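Uncharacterized protein (Bacteroides caccae, PDB 4L7A) is of unknown function but probably works as a zinc-dependent metallopeptidase. Local coordinates at residues Leu65-Tyr77 against Met134-Phe146. Numbering follows the deposited sequence.
Sequences LAKIVKHCWLEAY and MNEYYFKVMHHEF
Trp-73 and Phe-146 lie in an offset stack: the phenyl ring slides over one face of the indole, with the centroids of the five-membered ring and the phenyl 4.4 Å apart and the planes 29° from parallel. From the same helix as Phe-146, Met-142 bends at its last torsion to bring its CE methyl to Trp-73 CZ3 at 3.7 Å, obliquely to the ring. The edge of the Phe-146 ring faces Tyr-77 OH, near the ring plane. Tyr-77 OH and His-143 ND1 are 2.7 Å apart in a nearly straight hydrogen bond (169°), the hydroxyl lying near the plane of the imidazole. The other imidazole nitrogen, NE2, meets a water that donates to Cys-72 O, so both nitrogens are gripped and the ring's rotation is fixed. A second water joins Tyr-77 OH to His-143 O. One turn back, Phe-139 turns its edge to Val-69 and Ile-68, while its CZ meets Cys-72 CB at 3.9 Å. At the N-terminal end of both segments, Met-134, a selenomethionine folded at chi2 and chi3, extends this apolar packing, its CE touching Leu-65 CD2 at 3.8 Å. An alanine in place of Trp-73 would probably leave Phe-146 and the Met-142 methyl without their aromatic partner and open a gap between the helices. Trp-73, Tyr-77, His-143 and Phe-146 form a buried aromatic cluster joining helix 59-81 to helix 131-153; segments 65-77 and 134-146 cross at -33°. His-144, pointing away from helix 59-81 and hydrogen-bonded to Glu-201 of helix 195-208, begins an HExxH sequence consistent with a zinc site; Glu-145 follows, and Phe-146, its third residue, is packed into the cluster.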
loop_
_atom_site.group_PDB
_atom_site.type_symbol
_atom_site.label_atom_id
_atom_site.label_comp_id
_atom_site.label_asym_id
_atom_site.label_seq_id
_atom_site.Cartn_x
_atom_site.Cartn_y
_atom_site.Cartn_z
ATOM N N LEU A 65 -14.044 0.420 4.234
ATOM C CA LEU A 65 -12.741 0.375 3.559
ATOM C C LEU A 65 -12.427 1.633 2.757
ATOM O O LEU A 65 -11.307 2.109 2.797
ATOM C CB LEU A 65 -12.640 -0.826 2.646
ATOM C CG LEU A 65 -12.311 -2.069 3.425
ATOM C CD1 LEU A 65 -12.559 -3.290 2.556
ATOM C CD2 LEU A 65 -10.831 -2.027 3.840
ATOM N N ALA A 66 -13.428 2.210 2.080
ATOM C CA ALA A 66 -13.185 3.449 1.371
ATOM C C ALA A 66 -12.755 4.535 2.325
ATOM O O ALA A 66 -11.907 5.349 1.982
ATOM C CB ALA A 66 -14.396 3.885 0.634
ATOM N N LYS A 67 -13.293 4.557 3.515
ATOM C CA LYS A 67 -12.920 5.599 4.487
ATOM C C LYS A 67 -11.567 5.310 5.165
ATOM O O LYS A 67 -10.805 6.245 5.481
ATOM C CB LYS A 67 -13.982 5.761 5.578
ATOM C CG LYS A 67 -15.315 6.276 5.083
ATOM C CD LYS A 67 -16.176 6.766 6.222
ATOM C CE LYS A 67 -17.461 7.480 5.695
ATOM N NZ LYS A 67 -18.267 7.892 6.851
ATOM N N ILE A 68 -11.284 4.036 5.419
ATOM C CA ILE A 68 -10.012 3.649 6.026
ATOM C C ILE A 68 -8.846 3.936 5.063
ATOM O O ILE A 68 -7.783 4.476 5.464
ATOM C CB ILE A 68 -10.074 2.206 6.473
ATOM C CG1 ILE A 68 -11.075 2.131 7.646
ATOM C CG2 ILE A 68 -8.725 1.712 6.917
ATOM C CD1 ILE A 68 -11.347 0.715 8.158
ATOM N N VAL A 69 -9.035 3.551 3.811
ATOM C CA VAL A 69 -8.015 3.756 2.758
ATOM C C VAL A 69 -7.689 5.247 2.564
ATOM O O VAL A 69 -6.521 5.636 2.415
ATOM C CB VAL A 69 -8.482 3.118 1.463
ATOM C CG1 VAL A 69 -7.607 3.474 0.299
ATOM C CG2 VAL A 69 -8.464 1.591 1.613
ATOM N N LYS A 70 -8.712 6.092 2.619
ATOM C CA LYS A 70 -8.515 7.511 2.442
ATOM C C LYS A 70 -7.832 8.089 3.642
ATOM O O LYS A 70 -6.873 8.858 3.511
ATOM C CB LYS A 70 -9.843 8.211 2.221
ATOM C CG LYS A 70 -9.751 9.742 2.100
ATOM C CD LYS A 70 -11.107 10.339 1.701
ATOM C CE LYS A 70 -11.349 11.714 2.348
ATOM N NZ LYS A 70 -10.368 12.726 1.821
ATOM N N HIS A 71 -8.261 7.677 4.817
ATOM C CA HIS A 71 -7.661 8.184 6.084
ATOM C C HIS A 71 -6.193 7.806 6.298
ATOM O O HIS A 71 -5.395 8.624 6.773
ATOM C CB HIS A 71 -8.444 7.686 7.293
ATOM C CG HIS A 71 -8.039 8.337 8.566
ATOM N ND1 HIS A 71 -8.324 9.664 8.836
ATOM C CD2 HIS A 71 -7.340 7.872 9.625
ATOM C CE1 HIS A 71 -7.857 9.975 10.029
ATOM N NE2 HIS A 71 -7.250 8.909 10.527
ATOM N N CYS A 72 -5.849 6.579 5.908
ATOM C CA CYS A 72 -4.533 5.996 6.227
ATOM C C CYS A 72 -3.463 6.095 5.134
ATOM O O CYS A 72 -2.255 5.928 5.412
ATOM C CB CYS A 72 -4.715 4.554 6.608
ATOM S SG CYS A 72 -5.704 4.361 8.091
ATOM N N TRP A 73 -3.882 6.376 3.920
ATOM C CA TRP A 73 -2.963 6.585 2.794
ATOM C C TRP A 73 -3.182 7.978 2.189
ATOM O O TRP A 73 -2.314 8.862 2.338
ATOM C CB TRP A 73 -2.991 5.428 1.783
ATOM C CG TRP A 73 -2.705 5.859 0.402
ATOM C CD1 TRP A 73 -1.640 6.586 -0.047
ATOM C CD2 TRP A 73 -3.548 5.654 -0.705
ATOM N NE1 TRP A 73 -1.811 6.884 -1.387
ATOM C CE2 TRP A 73 -2.971 6.280 -1.805
ATOM C CE3 TRP A 73 -4.732 4.941 -0.887
ATOM C CZ2 TRP A 73 -3.543 6.206 -3.089
ATOM C CZ3 TRP A 73 -5.331 4.936 -2.170
ATOM C CH2 TRP A 73 -4.724 5.571 -3.225
ATOM N N LEU A 74 -4.355 8.221 1.593
ATOM C CA LEU A 74 -4.547 9.430 0.804
ATOM C C LEU A 74 -4.381 10.690 1.645
ATOM O O LEU A 74 -3.617 11.542 1.284
ATOM C CB LEU A 74 -5.900 9.442 0.140
ATOM C CG LEU A 74 -6.085 8.517 -1.049
ATOM C CD1 LEU A 74 -7.559 8.383 -1.366
ATOM C CD2 LEU A 74 -5.371 9.028 -2.261
ATOM N N GLU A 75 -4.992 10.727 2.820
ATOM C CA GLU A 75 -4.830 11.844 3.721
ATOM C C GLU A 75 -3.459 11.952 4.370
ATOM O O GLU A 75 -3.066 13.057 4.769
ATOM C CB GLU A 75 -5.922 11.887 4.784
ATOM C CG GLU A 75 -7.263 12.381 4.231
ATOM C CD GLU A 75 -8.323 12.432 5.333
ATOM O OE1 GLU A 75 -8.028 12.820 6.482
ATOM O OE2 GLU A 75 -9.437 12.029 5.076
ATOM N N ALA A 76 -2.727 10.840 4.450
ATOM C CA ALA A 76 -1.399 10.865 5.041
ATOM C C ALA A 76 -0.407 11.517 4.099
ATOM O O ALA A 76 0.419 12.370 4.452
ATOM C CB ALA A 76 -0.959 9.432 5.413
ATOM N N TYR A 77 -0.482 11.075 2.878
ATOM C CA TYR A 77 0.284 11.652 1.800
ATOM C C TYR A 77 -0.056 13.139 1.651
ATOM O O TYR A 77 0.861 13.945 1.502
ATOM C CB TYR A 77 0.030 10.895 0.505
ATOM C CG TYR A 77 0.775 9.567 0.330
ATOM C CD1 TYR A 77 1.186 8.793 1.412
ATOM C CD2 TYR A 77 1.042 9.068 -0.968
ATOM C CE1 TYR A 77 1.883 7.551 1.217
ATOM C CE2 TYR A 77 1.674 7.869 -1.173
ATOM C CZ TYR A 77 2.109 7.111 -0.079
ATOM O OH TYR A 77 2.764 5.962 -0.332
HETATM N N MSE A 134 -4.069 -5.202 8.285
HETATM C CA MSE A 134 -4.356 -4.232 7.204
HETATM C C MSE A 134 -3.102 -3.923 6.387
HETATM O O MSE A 134 -3.130 -3.785 5.163
HETATM C CB MSE A 134 -4.953 -2.922 7.731
HETATM C CG MSE A 134 -6.239 -3.157 8.460
HETATM SE SE MSE A 134 -7.657 -3.842 7.282
HETATM C CE MSE A 134 -8.099 -2.150 6.435
ATOM N N ASN A 135 -1.990 -3.809 7.057
ATOM C CA ASN A 135 -0.705 -3.612 6.342
ATOM C C ASN A 135 -0.329 -4.881 5.572
ATOM O O ASN A 135 0.061 -4.828 4.398
ATOM C CB ASN A 135 0.373 -3.196 7.325
ATOM C CG ASN A 135 0.231 -1.763 7.737
ATOM O OD1 ASN A 135 -0.343 -0.960 6.991
ATOM N ND2 ASN A 135 0.815 -1.390 8.894
ATOM N N GLU A 136 -0.488 -6.016 6.209
ATOM C CA GLU A 136 -0.112 -7.248 5.514
ATOM C C GLU A 136 -1.000 -7.447 4.247
ATOM O O GLU A 136 -0.487 -7.745 3.217
ATOM C CB GLU A 136 -0.200 -8.437 6.447
ATOM C CG GLU A 136 0.173 -9.751 5.831
ATOM C CD GLU A 136 -0.297 -10.980 6.684
ATOM O OE1 GLU A 136 -0.695 -10.849 7.868
ATOM O OE2 GLU A 136 -0.260 -12.092 6.150
ATOM N N TYR A 137 -2.307 -7.249 4.341
ATOM C CA TYR A 137 -3.182 -7.572 3.268
ATOM C C TYR A 137 -3.173 -6.536 2.147
ATOM O O TYR A 137 -3.396 -6.887 1.006
ATOM C CB TYR A 137 -4.638 -7.649 3.793
ATOM C CG TYR A 137 -4.931 -8.714 4.814
ATOM C CD1 TYR A 137 -4.249 -9.927 4.809
ATOM C CD2 TYR A 137 -5.907 -8.515 5.802
ATOM C CE1 TYR A 137 -4.522 -10.919 5.772
ATOM C CE2 TYR A 137 -6.181 -9.509 6.772
ATOM C CZ TYR A 137 -5.498 -10.705 6.730
ATOM O OH TYR A 137 -5.739 -11.680 7.678
ATOM N N TYR A 138 -2.989 -5.264 2.505
ATOM C CA TYR A 138 -3.293 -4.160 1.643
ATOM C C TYR A 138 -2.277 -3.052 1.604
ATOM O O TYR A 138 -1.838 -2.741 0.515
ATOM C CB TYR A 138 -4.617 -3.501 1.998
ATOM C CG TYR A 138 -5.819 -4.399 2.086
ATOM C CD1 TYR A 138 -6.144 -5.292 1.058
ATOM C CD2 TYR A 138 -6.647 -4.328 3.170
ATOM C CE1 TYR A 138 -7.276 -6.116 1.129
ATOM C CE2 TYR A 138 -7.806 -5.104 3.261
ATOM C CZ TYR A 138 -8.116 -6.019 2.236
ATOM O OH TYR A 138 -9.271 -6.778 2.351
ATOM N N PHE A 139 -1.917 -2.432 2.742
ATOM C CA PHE A 139 -1.221 -1.158 2.624
ATOM C C PHE A 139 0.237 -1.308 2.230
ATOM O O PHE A 139 0.755 -0.478 1.509
ATOM C CB PHE A 139 -1.296 -0.316 3.902
ATOM C CG PHE A 139 -2.643 0.231 4.172
ATOM C CD1 PHE A 139 -3.252 1.061 3.260
ATOM C CD2 PHE A 139 -3.277 -0.040 5.345
ATOM C CE1 PHE A 139 -4.545 1.532 3.494
ATOM C CE2 PHE A 139 -4.523 0.454 5.603
ATOM C CZ PHE A 139 -5.169 1.212 4.675
ATOM N N LYS A 140 0.902 -2.359 2.706
ATOM C CA LYS A 140 2.309 -2.584 2.316
ATOM C C LYS A 140 2.467 -2.601 0.781
ATOM O O LYS A 140 3.294 -1.879 0.193
ATOM C CB LYS A 140 2.865 -3.853 2.971
ATOM C CG LYS A 140 4.042 -4.518 2.270
ATOM C CD LYS A 140 5.269 -3.723 2.559
ATOM C CE LYS A 140 6.467 -4.160 1.679
ATOM N NZ LYS A 140 6.597 -5.624 1.505
ATOM N N VAL A 141 1.730 -3.478 0.130
ATOM C CA VAL A 141 1.801 -3.551 -1.344
ATOM C C VAL A 141 1.402 -2.244 -2.025
ATOM O O VAL A 141 2.004 -1.843 -3.030
ATOM C CB VAL A 141 0.916 -4.686 -1.886
ATOM C CG1 VAL A 141 0.928 -4.680 -3.341
ATOM C CG2 VAL A 141 1.501 -6.022 -1.389
HETATM N N MSE A 142 0.411 -1.567 -1.488
HETATM C CA MSE A 142 0.024 -0.289 -2.047
HETATM C C MSE A 142 1.154 0.745 -2.026
HETATM O O MSE A 142 1.469 1.309 -3.059
HETATM C CB MSE A 142 -1.241 0.266 -1.368
HETATM C CG MSE A 142 -2.489 -0.551 -1.761
HETATM SE SE MSE A 142 -4.015 -0.186 -0.588
HETATM C CE MSE A 142 -4.739 1.284 -1.658
ATOM N N HIS A 143 1.735 0.994 -0.844
ATOM C CA HIS A 143 2.858 1.923 -0.758
ATOM C C HIS A 143 4.004 1.502 -1.650
ATOM O O HIS A 143 4.721 2.331 -2.194
ATOM C CB HIS A 143 3.371 2.127 0.681
ATOM C CG HIS A 143 2.362 2.750 1.576
ATOM N ND1 HIS A 143 1.907 4.045 1.384
ATOM C CD2 HIS A 143 1.660 2.250 2.623
ATOM C CE1 HIS A 143 0.992 4.325 2.293
ATOM N NE2 HIS A 143 0.801 3.248 3.043
ATOM N N HIS A 144 4.176 0.213 -1.832
ATOM C CA HIS A 144 5.245 -0.266 -2.703
ATOM C C HIS A 144 4.951 0.245 -4.137
ATOM O O HIS A 144 5.805 0.798 -4.784
ATOM C CB HIS A 144 5.373 -1.797 -2.659
ATOM C CG HIS A 144 6.269 -2.373 -3.719
ATOM N ND1 HIS A 144 7.346 -3.181 -3.426
ATOM C CD2 HIS A 144 6.224 -2.293 -5.072
ATOM C CE1 HIS A 144 7.935 -3.560 -4.552
ATOM N NE2 HIS A 144 7.246 -3.060 -5.571
ATOM N N GLU A 145 3.746 0.036 -4.620
ATOM C CA GLU A 145 3.354 0.433 -5.999
ATOM C C GLU A 145 3.341 1.927 -6.185
ATOM O O GLU A 145 3.743 2.404 -7.255
ATOM C CB GLU A 145 2.004 -0.125 -6.324
ATOM C CG GLU A 145 1.998 -1.674 -6.391
ATOM C CD GLU A 145 2.771 -2.200 -7.596
ATOM O OE1 GLU A 145 2.660 -1.586 -8.702
ATOM O OE2 GLU A 145 3.518 -3.182 -7.441
ATOM N N PHE A 146 2.917 2.672 -5.161
ATOM C CA PHE A 146 2.969 4.123 -5.262
ATOM C C PHE A 146 4.409 4.608 -5.376
ATOM O O PHE A 146 4.704 5.448 -6.214
ATOM C CB PHE A 146 2.220 4.817 -4.152
ATOM C CG PHE A 146 0.825 4.309 -3.957
ATOM C CD1 PHE A 146 0.108 3.726 -4.988
ATOM C CD2 PHE A 146 0.222 4.397 -2.720
ATOM C CE1 PHE A 146 -1.183 3.238 -4.764
ATOM C CE2 PHE A 146 -1.064 3.943 -2.515
ATOM C CZ PHE A 146 -1.756 3.359 -3.527
HETATM O O HOH W 1 -1.139 3.414 5.068
HETATM O O HOH W 2 5.297 4.717 -0.917
#